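Local coordinates for periplasmic binding protein/LacI transcriptional regulator (Clostridium phytofermentans, PDB 3BRS) that probably binds a sugar outside the membrane and delivers it to a transport system, as solute-binding proteins of the periplasmic binding protein/LacI family do, at residues Y7-P12 and E41-E46; V53-I58 and Y80-E85; L70-D75 and V95-M100. One frame throughout, in Å; residues are numbered along the deposited sequence.

In the fold
Followed from the N terminus, the chain lays down strand 7-11, passes through helix 20-36 and returns on strand 39-42, where contact 1 closes the first beta-alpha-beta unit at the edge of a parallel sheet. Helix 51-63 comes next, then strand 68-71 and helix 80-83; contact 2 brings together the two helices that precede and follow strand 68-71. Contact 3 closes another beta-alpha-beta unit, from strand 68-71 through helix 80-83 to strand 92-96. Contact 1 therefore ends before the others begin, whereas contacts 2 and 3 cross, their segments alternating along the chain. Q54 of contact 2 joins all three, its amide bonding P12 O, A72 O and A74 N.

Contact 1: Y7-P12 and E41-E46; sequences YMICIP and EFMAPE
M8, C10 and their partners E41 and M43 carry the backbone bonds between 7-12 and 41-46, two neighbouring parallel strands. E41 N gives its hydrogen to M8 O at 3.1 Å, C10 N to E41 O at 2.7 Å, and M43 N to C10 O at 3.0 Å. The bond from C10 N is close to straight, with 166° at its hydrogen. This alternation, with I9 facing E41 and C10 facing F42, is the parallel-sheet pattern, and weaker CA-H...O contacts fill in between: the CA of F42 approaches C10 O, and the CA of I11 approaches M43 O.

The two strands are the pair at one end of the six-stranded parallel sheet in one lobe of the periplasmic binding protein fold, and helix 20-36 connects them as a beta-alpha-beta crossover. Strand 39-42 is an outermost strand; strand 7-11 has strand 68-71 on its far side.

Polar side chains meet at the start of the pairing. Y7 reaches E41 because its chi1 of 177° swings the ring away from the backbone nitrogen, and OH is placed to donate to OE1. The modelled separation of 2.4 Å is improbably short for such a bond and should be read with caution. OE1 sits at the ring edge in the ring plane, while the carboxylate plane is turned 86° from the ring. R64 also forms a salt bridge with E41 OE1.

Apolar contacts divide between the sheet faces. On the I9 side, CG2 of I9 reaches CG of M43 at 3.8 Å. On the C10 side, CB of C10 lies 3.4 Å from CD1 of F42, and its SG is 4.7 Å from the ring centroid in an oblique sulfur-aromatic approach. P12 CG comes to the edge of that ring, and P12 CD meets the CB of A44.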
ATOM      1  N   TYR A   7      -5.190 -25.536   3.762  1.00 29.79           N
ATOM      2  CA  TYR A   7      -6.167 -24.616   3.168  1.00 29.70           C
ATOM      3  C   TYR A   7      -5.956 -23.171   3.747  1.00 32.30           C
ATOM      4  O   TYR A   7      -6.115 -22.938   4.950  1.00 33.06           O
ATOM      5  CB  TYR A   7      -7.605 -25.166   3.341  1.00 31.24           C
ATOM      6  CG  TYR A   7      -8.772 -24.343   2.855  1.00 32.76           C
ATOM      7  CD1 TYR A   7     -10.028 -24.388   3.594  1.00 25.65           C
ATOM      8  CD2 TYR A   7      -8.675 -23.515   1.693  1.00 29.73           C
ATOM      9  CE1 TYR A   7     -11.116 -23.607   3.238  1.00 25.11           C
ATOM     10  CE2 TYR A   7      -9.785 -22.712   1.279  1.00 34.70           C
ATOM     11  CZ  TYR A   7     -11.013 -22.776   2.072  1.00 28.43           C
ATOM     12  OH  TYR A   7     -12.117 -22.033   1.700  1.00 38.27           O
ATOM     13  N   MET A   8      -5.597 -22.245   2.854  1.00 29.46           N
ATOM     14  CA  MET A   8      -5.257 -20.840   3.174  1.00 29.83           C
ATOM     15  C   MET A   8      -6.182 -19.898   2.406  1.00 29.69           C
ATOM     16  O   MET A   8      -6.531 -20.143   1.269  1.00 28.90           O
ATOM     17  CB  MET A   8      -3.810 -20.503   2.788  1.00 31.47           C
ATOM     18  CG  MET A   8      -2.686 -21.359   3.454  1.00 38.29           C
ATOM     19  SD  MET A   8      -1.050 -20.506   3.542  1.00 25.49           S
ATOM     20  CE  MET A   8      -0.154 -21.856   4.273  1.00 46.93           C
ATOM     21  N   ILE A   9      -6.667 -18.843   3.045  1.00 29.57           N
ATOM     22  CA  ILE A   9      -7.524 -17.907   2.264  1.00 27.83           C
ATOM     23  C   ILE A   9      -6.857 -16.566   2.316  1.00 30.89           C
ATOM     24  O   ILE A   9      -6.563 -16.084   3.409  1.00 27.01           O
ATOM     25  CB  ILE A   9      -8.951 -17.839   2.867  1.00 26.15           C
ATOM     26  CG1 ILE A   9      -9.695 -19.167   2.626  1.00 23.57           C
ATOM     27  CG2 ILE A   9      -9.762 -16.585   2.258  1.00 30.27           C
ATOM     28  CD1 ILE A   9     -11.143 -19.199   3.430  1.00 27.22           C
ATOM     29  N   CYS A  10      -6.580 -15.985   1.140  1.00 33.94           N
ATOM     30  CA  CYS A  10      -5.952 -14.649   1.068  1.00 33.33           C
ATOM     31  C   CYS A  10      -7.007 -13.545   0.912  1.00 33.18           C
ATOM     32  O   CYS A  10      -7.916 -13.684   0.050  1.00 35.66           O
ATOM     33  CB  CYS A  10      -4.965 -14.615  -0.134  1.00 33.13           C
ATOM     34  SG  CYS A  10      -4.232 -12.963  -0.163  1.00 33.61           S
ATOM     35  N   ILE A  11      -6.920 -12.472   1.699  1.00 29.85           N
ATOM     36  CA  ILE A  11      -7.939 -11.407   1.654  1.00 31.78           C
ATOM     37  C   ILE A  11      -7.240 -10.134   1.409  1.00 32.57           C
ATOM     38  O   ILE A  11      -6.846  -9.475   2.356  1.00 30.82           O
ATOM     39  CB  ILE A  11      -8.810 -11.299   2.926  1.00 31.93           C
ATOM     40  CG1 ILE A  11      -9.359 -12.681   3.340  1.00 23.99           C
ATOM     41  CG2 ILE A  11      -9.883 -10.186   2.816  1.00 29.07           C
ATOM     42  CD1 ILE A  11     -10.206 -12.643   4.673  1.00 31.33           C
ATOM     43  N   PRO A  12      -6.968  -9.824   0.138  1.00 34.31           N
ATOM     44  CA  PRO A  12      -6.331  -8.515  -0.155  1.00 31.92           C
ATOM     45  C   PRO A  12      -7.298  -7.340   0.119  1.00 32.64           C
ATOM     46  O   PRO A  12      -8.424  -7.556   0.558  1.00 34.10           O
ATOM     47  CB  PRO A  12      -5.967  -8.598  -1.618  1.00 31.61           C
ATOM     48  CG  PRO A  12      -6.247 -10.064  -2.072  1.00 36.56           C
ATOM     49  CD  PRO A  12      -7.240 -10.609  -1.070  1.00 35.47           C
ATOM     50  N   GLU A  41      -7.531 -19.875  -1.684  1.00 35.38           N
ATOM     51  CA  GLU A  41      -8.597 -19.071  -2.281  1.00 34.45           C
ATOM     52  C   GLU A  41      -8.300 -17.540  -2.017  1.00 32.94           C
ATOM     53  O   GLU A  41      -7.589 -17.201  -1.060  1.00 30.98           O
ATOM     54  CB  GLU A  41      -9.991 -19.557  -1.777  1.00 33.62           C
ATOM     55  CG  GLU A  41     -10.441 -21.057  -2.144  1.00 32.50           C
ATOM     56  CD  GLU A  41     -11.764 -21.541  -1.410  1.00 37.44           C
ATOM     57  OE1 GLU A  41     -12.210 -20.904  -0.380  1.00 31.43           O
ATOM     58  OE2 GLU A  41     -12.404 -22.576  -1.884  1.00 41.10           O
ATOM     59  N   PHE A  42      -8.791 -16.634  -2.899  1.00 33.09           N
ATOM     60  CA  PHE A  42      -8.843 -15.157  -2.685  1.00 31.52           C
ATOM     61  C   PHE A  42     -10.265 -14.602  -2.531  1.00 32.03           C
ATOM     62  O   PHE A  42     -11.196 -15.098  -3.151  1.00 35.48           O
ATOM     63  CB  PHE A  42      -8.177 -14.477  -3.849  1.00 27.39           C
ATOM     64  CG  PHE A  42      -6.750 -14.868  -4.009  1.00 34.55           C
ATOM     65  CD1 PHE A  42      -5.733 -14.121  -3.366  1.00 35.99           C
ATOM     66  CD2 PHE A  42      -6.389 -15.977  -4.741  1.00 28.36           C
ATOM     67  CE1 PHE A  42      -4.330 -14.466  -3.500  1.00 30.96           C
ATOM     68  CE2 PHE A  42      -4.990 -16.344  -4.860  1.00 35.60           C
ATOM     69  CZ  PHE A  42      -3.974 -15.566  -4.203  1.00 33.69           C
ATOM     70  N   MET A  43     -10.447 -13.651  -1.643  1.00 28.86           N
ATOM     71  CA  MET A  43     -11.736 -13.035  -1.388  1.00 33.63           C
ATOM     72  C   MET A  43     -11.325 -11.567  -1.192  1.00 34.61           C
ATOM     73  O   MET A  43     -10.331 -11.354  -0.556  1.00 34.85           O
ATOM     74  CB  MET A  43     -12.387 -13.561  -0.067  1.00 33.97           C
ATOM     75  CG  MET A  43     -12.549 -15.129   0.066  1.00 46.65           C
ATOM     76  SD  MET A  43     -13.424 -15.622   1.592  1.00 34.01           S
ATOM     77  CE  MET A  43     -15.061 -14.919   1.670  1.00 36.11           C
ATOM     78  N   ALA A  44     -12.060 -10.572  -1.720  1.00 33.44           N
ATOM     79  CA  ALA A  44     -11.648  -9.183  -1.578  1.00 33.70           C
ATOM     80  C   ALA A  44     -12.884  -8.388  -1.920  1.00 35.80           C
ATOM     81  O   ALA A  44     -13.744  -8.880  -2.694  1.00 34.98           O
ATOM     82  CB  ALA A  44     -10.453  -8.823  -2.548  1.00 31.77           C
ATOM     83  N   PRO A  45     -13.026  -7.194  -1.304  1.00 35.21           N
ATOM     84  CA  PRO A  45     -14.138  -6.309  -1.750  1.00 32.74           C
ATOM     85  C   PRO A  45     -13.782  -5.745  -3.110  1.00 28.48           C
ATOM     86  O   PRO A  45     -12.680  -6.061  -3.715  1.00 26.18           O
ATOM     87  CB  PRO A  45     -14.108  -5.192  -0.740  1.00 30.18           C
ATOM     88  CG  PRO A  45     -13.227  -5.749   0.425  1.00 39.01           C
ATOM     89  CD  PRO A  45     -12.255  -6.589  -0.206  1.00 32.21           C
ATOM     90  N   GLU A  46     -14.676  -4.907  -3.585  1.00 29.06           N
ATOM     91  CA  GLU A  46     -14.463  -4.293  -4.873  1.00 34.75           C
ATOM     92  C   GLU A  46     -13.708  -3.029  -4.790  1.00 35.37           C
ATOM     93  O   GLU A  46     -13.132  -2.613  -5.756  1.00 37.54           O
ATOM     94  CB  GLU A  46     -15.759  -4.177  -5.706  1.00 39.08           C
ATOM     95  CG  GLU A  46     -16.322  -5.553  -6.074  1.00 63.63           C
ATOM     96  CD  GLU A  46     -17.612  -5.433  -6.828  1.00 52.72           C
ATOM     97  OE1 GLU A  46     -18.491  -4.651  -6.372  1.00 72.31           O
ATOM     98  OE2 GLU A  46     -17.753  -6.108  -7.870  1.00 71.11           O
TER

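Contact 2: V53-I58 and Y80-E85; sequences VQNELI and YDAAKE
A82 presents its methyl group to N55 and I58, the meeting point of helix 51-63 with the short helix 80-83. In one lobe of the periplasmic binding protein fold, the two helices flank strand 68-71 in the chain, and I58 and A83 both rest on L71 of that strand.

The tight part is small. CB of A82 lies 3.5 Å from both CB and CG of N55, and the alpha carbons of N55 and A82 are only 5.2 Å apart. Such closeness is consistent with the small alanine side chain at this point. I58 adds its CG2 branch, which sits 3.9 Å from A82 O, while its CD1 makes a more distant contact with CB of A83 at 4.4 Å.

Toward the exposed D81, the contact thins to one approach, and the two segments bury only 206 Å² in all. The amide and carboxylate planes of N55 and D81 are 80° apart, and the pair meets through a methylene rather than through a polar bond. The amide nitrogen of N55 instead donates to the backbone oxygen of K78, just before the second helix, leaving ND2 3.8 Å from CB of D81.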
ATOM      1  N   VAL A  53     -17.157  -4.472   4.197  1.00 33.40           N
ATOM      2  CA  VAL A  53     -17.333  -5.563   3.281  1.00 33.73           C
ATOM      3  C   VAL A  53     -16.190  -6.485   3.450  1.00 31.13           C
ATOM      4  O   VAL A  53     -16.366  -7.710   3.369  1.00 32.45           O
ATOM      5  CB  VAL A  53     -17.500  -5.087   1.856  1.00 33.94           C
ATOM      6  CG1 VAL A  53     -17.344  -6.229   0.875  1.00 30.56           C
ATOM      7  CG2 VAL A  53     -18.957  -4.558   1.660  1.00 27.71           C
ATOM      8  N   GLN A  54     -15.032  -5.924   3.690  1.00 24.54           N
ATOM      9  CA  GLN A  54     -13.862  -6.779   4.070  1.00 26.25           C
ATOM     10  C   GLN A  54     -14.045  -7.538   5.359  1.00 26.19           C
ATOM     11  O   GLN A  54     -13.731  -8.728   5.454  1.00 27.04           O
ATOM     12  CB  GLN A  54     -12.559  -5.980   4.180  1.00 26.83           C
ATOM     13  CG  GLN A  54     -11.367  -6.935   3.896  1.00 31.20           C
ATOM     14  CD  GLN A  54      -9.999  -6.328   4.222  1.00 35.41           C
ATOM     15  OE1 GLN A  54      -9.810  -5.569   5.261  1.00 26.27           O
ATOM     16  NE2 GLN A  54      -9.031  -6.572   3.289  1.00 28.12           N
ATOM     17  N   ASN A  55     -14.622  -6.863   6.358  1.00 23.73           N
ATOM     18  CA  ASN A  55     -15.041  -7.562   7.599  1.00 24.39           C
ATOM     19  C   ASN A  55     -16.051  -8.693   7.402  1.00 25.41           C
ATOM     20  O   ASN A  55     -15.967  -9.774   8.024  1.00 29.55           O
ATOM     21  CB  ASN A  55     -15.601  -6.560   8.591  1.00 26.36           C
ATOM     22  CG  ASN A  55     -14.497  -5.723   9.260  1.00 35.40           C
ATOM     23  OD1 ASN A  55     -13.312  -5.746   8.886  1.00 28.23           O
ATOM     24  ND2 ASN A  55     -14.889  -5.027  10.254  1.00 30.60           N
ATOM     25  N   GLU A  56     -17.037  -8.481   6.561  1.00 25.25           N
ATOM     26  CA  GLU A  56     -17.970  -9.566   6.186  1.00 25.05           C
ATOM     27  C   GLU A  56     -17.259 -10.746   5.571  1.00 25.48           C
ATOM     28  O   GLU A  56     -17.571 -11.878   5.890  1.00 32.34           O
ATOM     29  CB  GLU A  56     -18.918  -8.989   5.147  1.00 32.25           C
ATOM     30  CG  GLU A  56     -20.019  -8.168   5.793  1.00 37.79           C
ATOM     31  CD  GLU A  56     -21.043  -7.663   4.796  1.00 49.95           C
ATOM     32  OE1 GLU A  56     -20.839  -7.719   3.531  1.00 44.92           O
ATOM     33  OE2 GLU A  56     -22.068  -7.197   5.320  1.00 50.64           O
ATOM     34  N   LEU A  57     -16.322 -10.481   4.652  1.00 21.48           N
ATOM     35  CA  LEU A  57     -15.504 -11.525   3.943  1.00 22.15           C
ATOM     36  C   LEU A  57     -14.598 -12.264   4.926  1.00 28.62           C
ATOM     37  O   LEU A  57     -14.405 -13.467   4.828  1.00 31.76           O
ATOM     38  CB  LEU A  57     -14.630 -10.823   2.941  1.00 19.47           C
ATOM     39  CG  LEU A  57     -15.362 -10.304   1.661  1.00 37.80           C
ATOM     40  CD1 LEU A  57     -14.405  -9.583   0.707  1.00 30.72           C
ATOM     41  CD2 LEU A  57     -16.092 -11.403   0.864  1.00 30.40           C
ATOM     42  N   ILE A  58     -14.024 -11.560   5.915  1.00 27.87           N
ATOM     43  CA  ILE A  58     -13.322 -12.292   6.971  1.00 24.48           C
ATOM     44  C   ILE A  58     -14.248 -13.189   7.736  1.00 27.49           C
ATOM     45  O   ILE A  58     -13.898 -14.321   7.983  1.00 27.47           O
ATOM     46  CB  ILE A  58     -12.671 -11.313   7.991  1.00 23.94           C
ATOM     47  CG1 ILE A  58     -11.564 -10.487   7.308  1.00 29.47           C
ATOM     48  CG2 ILE A  58     -12.259 -12.039   9.273  1.00 28.38           C
ATOM     49  CD1 ILE A  58     -11.279  -9.051   8.016  1.00 21.48           C
ATOM     50  N   TYR A  80     -10.086  -5.129  12.845  1.00 29.55           N
ATOM     51  CA  TYR A  80      -9.996  -5.929  14.030  1.00 29.68           C
ATOM     52  C   TYR A  80     -11.427  -6.261  14.441  1.00 31.20           C
ATOM     53  O   TYR A  80     -11.655  -7.266  15.013  1.00 30.87           O
ATOM     54  CB  TYR A  80      -9.257  -5.124  15.109  1.00 27.45           C
ATOM     55  CG  TYR A  80      -9.301  -5.731  16.511  1.00 32.15           C
ATOM     56  CD1 TYR A  80      -8.310  -6.588  16.924  1.00 25.01           C
ATOM     57  CD2 TYR A  80     -10.324  -5.386  17.447  1.00 29.00           C
ATOM     58  CE1 TYR A  80      -8.296  -7.183  18.203  1.00 31.48           C
ATOM     59  CE2 TYR A  80     -10.310  -5.986  18.773  1.00 28.57           C
ATOM     60  CZ  TYR A  80      -9.302  -6.881  19.098  1.00 32.28           C
ATOM     61  OH  TYR A  80      -9.257  -7.475  20.319  1.00 42.10           O
ATOM     62  N   ASP A  81     -12.408  -5.427  14.148  1.00 33.88           N
ATOM     63  CA  ASP A  81     -13.759  -5.798  14.589  1.00 34.45           C
ATOM     64  C   ASP A  81     -14.112  -7.195  14.105  1.00 33.67           C
ATOM     65  O   ASP A  81     -14.996  -7.862  14.664  1.00 35.55           O
ATOM     66  CB  ASP A  81     -14.812  -4.797  14.065  1.00 34.64           C
ATOM     67  CG  ASP A  81     -14.667  -3.423  14.713  1.00 67.60           C
ATOM     68  OD1 ASP A  81     -14.131  -3.395  15.844  1.00 42.48           O
ATOM     69  OD2 ASP A  81     -15.058  -2.395  14.112  1.00 42.16           O
ATOM     70  N   ALA A  82     -13.468  -7.630  13.031  1.00 29.63           N
ATOM     71  CA  ALA A  82     -13.865  -8.895  12.471  1.00 30.21           C
ATOM     72  C   ALA A  82     -12.673  -9.793  12.616  1.00 31.24           C
ATOM     73  O   ALA A  82     -12.846 -10.969  12.931  1.00 29.04           O
ATOM     74  CB  ALA A  82     -14.309  -8.753  11.029  1.00 27.09           C
ATOM     75  N   ALA A  83     -11.479  -9.250  12.397  1.00 32.30           N
ATOM     76  CA  ALA A  83     -10.262 -10.112  12.511  1.00 35.61           C
ATOM     77  C   ALA A  83      -9.886 -10.604  13.937  1.00 34.93           C
ATOM     78  O   ALA A  83      -9.128 -11.597  14.075  1.00 33.76           O
ATOM     79  CB  ALA A  83      -9.060  -9.534  11.788  1.00 34.90           C
ATOM     80  N   LYS A  84     -10.491  -9.987  14.963  1.00 34.77           N
ATOM     81  CA  LYS A  84     -10.308 -10.421  16.348  1.00 34.58           C
ATOM     82  C   LYS A  84     -10.866 -11.831  16.558  1.00 32.06           C
ATOM     83  O   LYS A  84     -10.449 -12.517  17.499  1.00 32.17           O
ATOM     84  CB  LYS A  84     -11.013  -9.463  17.329  1.00 35.12           C
ATOM     85  CG  LYS A  84     -12.455  -9.409  17.195  1.00 29.04           C
ATOM     86  CD  LYS A  84     -13.001  -8.378  18.170  1.00 37.91           C
ATOM     87  CE  LYS A  84     -14.343  -8.807  18.627  1.00 42.34           C
ATOM     88  NZ  LYS A  84     -15.326  -7.673  18.686  1.00 55.95           N
ATOM     89  N   GLU A  85     -11.770 -12.266  15.685  1.00 31.16           N
ATOM     90  CA  GLU A  85     -12.436 -13.602  15.767  1.00 30.53           C
ATOM     91  C   GLU A  85     -11.632 -14.703  15.103  1.00 30.50           C
ATOM     92  O   GLU A  85     -11.955 -15.852  15.276  1.00 31.43           O
ATOM     93  CB  GLU A  85     -13.790 -13.532  15.085  1.00 34.80           C
ATOM     94  CG  GLU A  85     -14.737 -12.444  15.595  1.00 46.80           C
ATOM     95  CD  GLU A  85     -15.091 -12.639  17.094  1.00 53.06           C
ATOM     96  OE1 GLU A  85     -14.764 -13.723  17.637  1.00 51.48           O
ATOM     97  OE2 GLU A  85     -15.703 -11.723  17.724  1.00 56.81           O
TER

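Contact 3: L70-D75 and V95-M100; sequences LLAAAD and VIDSGM
L71 and V95 form the parallel bridge between 70-75 and 95-100, their alpha carbons 5.0 Å apart. I96 N donates to L71 O over 3.0 Å, and the CA of V95 makes a weaker CA-H...O approach to the same oxygen. Beyond the strands a single backbone bond ties the loops together, from A73 N to S98 O, also at 3.0 Å. Between these two bonds the second segment makes a classic gamma-turn centred on D97 (phi 67°, psi -55°), closed by S98 N bonding to I96 O at 2.7 Å.

Strands 68-71 and 92-96 are neighbours in the parallel sheet, joined through helix 80-83 in a beta-alpha-beta unit of the periplasmic binding protein fold. The loops tied here leave the C-terminal ends of the strands, where proteins of this family bind their ligand in the cleft between the lobes, so they probably line that cleft. One water binds both loops, donating to A73 O and G99 O and accepting from S98 OG.

Among the side chains, I96 holds CG1 between its backbone N and carbonyl carbon (chi1 46°), placing it 3.4 Å from L71 O and against CB of A72. The A72 methyl also approaches I96 O, at 3.3 Å. M100 lays CG against CB of A73 at 3.7 Å, then turns about the CG-SD bond to bring CE within 4.3 Å of L71 CD2.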
ATOM      1  N   LEU A  70      -4.643 -14.923   5.206  1.00 30.21           N
ATOM      2  CA  LEU A  70      -3.682 -13.820   5.001  1.00 30.11           C
ATOM      3  C   LEU A  70      -4.477 -12.538   4.760  1.00 30.20           C
ATOM      4  O   LEU A  70      -5.355 -12.546   3.910  1.00 31.28           O
ATOM      5  CB  LEU A  70      -2.775 -14.050   3.772  1.00 28.68           C
ATOM      6  CG  LEU A  70      -1.985 -15.344   3.805  1.00 29.78           C
ATOM      7  CD1 LEU A  70      -2.853 -16.513   3.392  1.00 29.57           C
ATOM      8  CD2 LEU A  70      -0.931 -15.120   2.818  1.00 36.99           C
ATOM      9  N   LEU A  71      -4.141 -11.415   5.408  1.00 25.16           N
ATOM     10  CA  LEU A  71      -5.106 -10.373   5.416  1.00 23.36           C
ATOM     11  C   LEU A  71      -4.385  -9.104   5.220  1.00 26.67           C
ATOM     12  O   LEU A  71      -3.418  -8.866   5.951  1.00 29.13           O
ATOM     13  CB  LEU A  71      -5.867 -10.369   6.763  1.00 22.88           C
ATOM     14  CG  LEU A  71      -6.737  -9.154   7.043  1.00 30.98           C
ATOM     15  CD1 LEU A  71      -7.884  -8.985   5.993  1.00 29.04           C
ATOM     16  CD2 LEU A  71      -7.277  -9.270   8.491  1.00 25.35           C
ATOM     17  N   ALA A  72      -4.841  -8.288   4.253  1.00 26.30           N
ATOM     18  CA  ALA A  72      -4.320  -6.892   4.116  1.00 27.49           C
ATOM     19  C   ALA A  72      -5.443  -6.053   4.704  1.00 30.06           C
ATOM     20  O   ALA A  72      -6.558  -6.076   4.196  1.00 33.08           O
ATOM     21  CB  ALA A  72      -3.977  -6.540   2.679  1.00 19.81           C
ATOM     22  N   ALA A  73      -5.188  -5.454   5.887  1.00 29.00           N
ATOM     23  CA  ALA A  73      -6.293  -4.896   6.694  1.00 25.95           C
ATOM     24  C   ALA A  73      -6.732  -3.606   6.040  1.00 25.78           C
ATOM     25  O   ALA A  73      -5.973  -2.607   5.934  1.00 26.09           O
ATOM     26  CB  ALA A  73      -5.806  -4.636   8.094  1.00 26.83           C
ATOM     27  N   ALA A  74      -8.001  -3.513   5.711  1.00 26.94           N
ATOM     28  CA  ALA A  74      -8.483  -2.243   5.100  1.00 28.28           C
ATOM     29  C   ALA A  74      -8.355  -1.027   6.037  1.00 31.56           C
ATOM     30  O   ALA A  74      -8.161   0.088   5.603  1.00 34.74           O
ATOM     31  CB  ALA A  74      -9.916  -2.385   4.556  1.00 27.43           C
ATOM     32  N   ASP A  75      -8.563  -1.244   7.317  1.00 28.97           N
ATOM     33  CA  ASP A  75      -8.635  -0.158   8.264  1.00 27.34           C
ATOM     34  C   ASP A  75      -7.766  -0.477   9.480  1.00 25.44           C
ATOM     35  O   ASP A  75      -7.899  -1.545  10.120  1.00 25.42           O
ATOM     36  CB  ASP A  75     -10.128   0.020   8.727  1.00 30.51           C
ATOM     37  CG  ASP A  75     -10.310   1.343   9.389  1.00 41.41           C
ATOM     38  OD1 ASP A  75     -10.000   1.410  10.557  1.00 30.67           O
ATOM     39  OD2 ASP A  75     -10.576   2.355   8.721  1.00 35.43           O
ATOM     40  N   VAL A  95      -0.542 -11.118   8.553  1.00 28.28           N
ATOM     41  CA  VAL A  95      -0.881  -9.824   7.975  1.00 26.06           C
ATOM     42  C   VAL A  95       0.064  -9.519   6.793  1.00 28.84           C
ATOM     43  O   VAL A  95       1.242  -9.644   6.939  1.00 31.37           O
ATOM     44  CB  VAL A  95      -0.972  -8.752   8.945  1.00 26.51           C
ATOM     45  CG1 VAL A  95      -0.873  -7.410   8.201  1.00 36.84           C
ATOM     46  CG2 VAL A  95      -2.334  -8.865   9.726  1.00 33.22           C
ATOM     47  N   ILE A  96      -0.495  -9.224   5.601  1.00 29.00           N
ATOM     48  CA  ILE A  96       0.321  -8.841   4.461  1.00 32.76           C
ATOM     49  C   ILE A  96       0.076  -7.331   4.051  1.00 34.37           C
ATOM     50  O   ILE A  96      -1.049  -6.819   4.099  1.00 34.29           O
ATOM     51  CB  ILE A  96      -0.038  -9.704   3.302  1.00 34.60           C
ATOM     52  CG1 ILE A  96      -1.555  -9.767   3.220  1.00 28.70           C
ATOM     53  CG2 ILE A  96       0.724 -11.082   3.353  1.00 36.27           C
ATOM     54  CD1 ILE A  96      -2.065 -10.157   1.818  1.00 25.70           C
ATOM     55  N   ASP A  97       1.124  -6.615   3.675  1.00 35.96           N
ATOM     56  CA  ASP A  97       0.977  -5.199   3.262  1.00 32.49           C
ATOM     57  C   ASP A  97       0.564  -4.210   4.345  1.00 30.34           C
ATOM     58  O   ASP A  97       1.308  -3.294   4.567  1.00 27.16           O
ATOM     59  CB  ASP A  97       0.027  -5.126   2.075  1.00 34.84           C
ATOM     60  CG  ASP A  97      -0.239  -3.693   1.613  1.00 56.69           C
ATOM     61  OD1 ASP A  97       0.720  -2.979   1.355  1.00 41.05           O
ATOM     62  OD2 ASP A  97      -1.385  -3.267   1.506  1.00 42.83           O
ATOM     63  N   SER A  98      -0.553  -4.406   5.081  1.00 30.13           N
ATOM     64  CA  SER A  98      -1.157  -3.277   5.815  1.00 30.77           C
ATOM     65  C   SER A  98      -1.667  -3.753   7.115  1.00 32.49           C
ATOM     66  O   SER A  98      -2.563  -4.587   7.114  1.00 32.47           O
ATOM     67  CB  SER A  98      -2.304  -2.645   5.062  1.00 31.07           C
ATOM     68  OG  SER A  98      -2.493  -1.311   5.554  1.00 31.07           O
ATOM     69  N   GLY A  99      -1.052  -3.291   8.213  1.00 27.48           N
ATOM     70  CA  GLY A  99      -1.374  -3.843   9.548  1.00 27.64           C
ATOM     71  C   GLY A  99      -2.567  -3.213  10.266  1.00 28.35           C
ATOM     72  O   GLY A  99      -3.226  -2.241   9.769  1.00 25.79           O
ATOM     73  N   MET A 100      -2.865  -3.798  11.423  1.00 28.90           N
ATOM     74  CA  MET A 100      -3.765  -3.232  12.450  1.00 30.57           C
ATOM     75  C   MET A 100      -2.978  -2.606  13.687  1.00 35.73           C
ATOM     76  O   MET A 100      -1.844  -2.937  13.962  1.00 34.42           O
ATOM     77  CB  MET A 100      -4.699  -4.302  12.929  1.00 31.56           C
ATOM     78  CG  MET A 100      -5.596  -4.862  11.746  1.00 25.68           C
ATOM     79  SD  MET A 100      -6.661  -6.277  12.138  1.00 26.25           S
ATOM     80  CE  MET A 100      -5.371  -7.423  11.825  1.00 32.93           C
TER
HETATM   81  O   HOH W   1      -4.500  -0.950   7.597  1.00 32.68           O